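Local coordinates for protein probable glutathione reductase (Sinorhizobium meliloti, PDB 4DNA) that probably reduces glutathione disulfide to glutathione with NADPH, working as a homodimer that carries one FAD per subunit, at residues R22-L27 and C323-E328. Numbering follows the deposited sequence.
Sequences RLAAAL and CFIETE
Ile325 reaches from helix 314-329 to helix 15-25 and rests its CG1-CD1 arm against Leu23 and Ala24. CG1 of Ile325 lies 3.8 Å from CB of Leu23, while CD1 of Ile325 meets CB of Ala24 at 4.0 Å, so the arm spans two successive residues of the opposing helix. The Leu23 side chain crosses that of Ile325 at a slant: its CG stands anti to the carbonyl carbon (chi1 -82°), which lets CD1 of Leu23 approach CB of Ile325 at 4.2 Å. The closest CA pair, Ala24 and Ile325, is 6.6 Å apart. Behind this layer, Leu8 of strand 6-11 touches both Ala24 and Phe324, whose ring packs edge-to-face with Tyr302. OE2 of Glu328 forms a salt bridge with Arg136. Replacing Ile325 by the smaller alanine removes the CG1-CD1 arm and is likely to open a gap beside Leu23 and Ala24. Helix 15-25 follows the glycine-rich turn of the Rossmann-type FAD-binding fold, and the side chain of Ile325 is about 13 Å from the bound FAD, so this is packing near the cofactor site. The side chains that meet are all apolar, implying that close packing, without polar pairing, joins the two segments.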
# COMPACT_ATOMS: atom_id res chain seq x y z
N ARG A 22 3.64 25.16 -19.28
CA ARG A 22 4.98 24.96 -18.74
C ARG A 22 5.80 24.17 -19.73
O ARG A 22 6.88 24.62 -20.11
CB ARG A 22 4.95 24.24 -17.39
CG ARG A 22 6.22 24.39 -16.56
CD ARG A 22 6.20 23.51 -15.31
NE ARG A 22 6.49 22.12 -15.63
CZ ARG A 22 5.62 21.12 -15.50
NH1 ARG A 22 4.39 21.34 -15.02
NH2 ARG A 22 5.99 19.88 -15.84
N LEU A 23 5.30 23.03 -20.19
CA LEU A 23 6.07 22.23 -21.13
C LEU A 23 6.46 23.04 -22.36
O LEU A 23 7.65 23.14 -22.68
CB LEU A 23 5.33 20.96 -21.56
CG LEU A 23 5.36 19.72 -20.66
CD1 LEU A 23 4.71 18.55 -21.38
CD2 LEU A 23 6.78 19.36 -20.24
N ALA A 24 5.47 23.66 -23.01
CA ALA A 24 5.68 24.39 -24.26
C ALA A 24 6.61 25.60 -24.13
O ALA A 24 7.42 25.86 -25.02
CB ALA A 24 4.34 24.83 -24.84
N ALA A 25 6.49 26.33 -23.02
CA ALA A 25 7.35 27.47 -22.74
C ALA A 25 8.79 27.01 -22.59
O ALA A 25 9.71 27.63 -23.13
CB ALA A 25 6.89 28.20 -21.49
N ALA A 26 8.97 25.90 -21.87
CA ALA A 26 10.27 25.27 -21.68
C ALA A 26 10.88 24.74 -22.99
O ALA A 26 11.94 24.11 -22.97
CB ALA A 26 10.18 24.17 -20.63
N LEU A 27 10.21 24.98 -24.11
CA LEU A 27 10.77 24.70 -25.45
C LEU A 27 11.06 25.99 -26.22
O LEU A 27 11.21 25.97 -27.44
CB LEU A 27 9.86 23.75 -26.25
CG LEU A 27 9.90 22.25 -25.95
CD1 LEU A 27 8.74 21.54 -26.63
CD2 LEU A 27 11.22 21.61 -26.38
N CYS A 323 0.95 14.32 -24.54
CA CYS A 323 0.64 13.88 -25.90
C CYS A 323 0.41 15.04 -26.85
O CYS A 323 0.78 14.96 -28.01
CB CYS A 323 -0.51 12.89 -25.91
SG CYS A 323 0.06 11.31 -25.28
N PHE A 324 -0.19 16.12 -26.35
CA PHE A 324 -0.33 17.32 -27.15
C PHE A 324 1.04 17.95 -27.50
O PHE A 324 1.32 18.18 -28.68
CB PHE A 324 -1.23 18.37 -26.48
CG PHE A 324 -0.97 19.76 -26.98
CD1 PHE A 324 -1.35 20.14 -28.26
CD2 PHE A 324 -0.29 20.68 -26.19
CE1 PHE A 324 -1.08 21.41 -28.73
CE2 PHE A 324 -0.02 21.96 -26.66
CZ PHE A 324 -0.42 22.32 -27.93
N ILE A 325 1.87 18.24 -26.50
CA ILE A 325 3.19 18.81 -26.76
C ILE A 325 3.94 17.98 -27.80
O ILE A 325 4.52 18.52 -28.75
CB ILE A 325 4.02 18.97 -25.46
CG1 ILE A 325 4.14 20.45 -25.09
CG2 ILE A 325 5.43 18.41 -25.61
CD1 ILE A 325 2.88 21.09 -24.53
N GLU A 326 3.90 16.66 -27.63
CA GLU A 326 4.51 15.71 -28.55
C GLU A 326 3.91 15.90 -29.94
O GLU A 326 4.61 16.32 -30.86
CB GLU A 326 4.30 14.28 -28.02
CG GLU A 326 5.46 13.31 -28.27
CD GLU A 326 6.69 13.58 -27.40
OE1 GLU A 326 6.54 14.08 -26.27
OE2 GLU A 326 7.81 13.28 -27.86
N THR A 327 2.60 15.62 -30.09
CA THR A 327 1.90 15.75 -31.37
C THR A 327 2.23 17.07 -32.07
O THR A 327 2.83 17.07 -33.14
CB THR A 327 0.37 15.61 -31.23
OG1 THR A 327 0.03 14.26 -30.86
CG2 THR A 327 -0.32 15.95 -32.55
N GLU A 328 1.86 18.19 -31.46
CA GLU A 328 1.97 19.50 -32.08
C GLU A 328 3.42 20.01 -32.22
O GLU A 328 3.71 20.81 -33.11
CB GLU A 328 1.11 20.52 -31.33
CG GLU A 328 1.24 21.97 -31.77
CD GLU A 328 0.62 22.26 -33.13
OE1 GLU A 328 -0.26 21.49 -33.57
OE2 GLU A 328 1.00 23.26 -33.77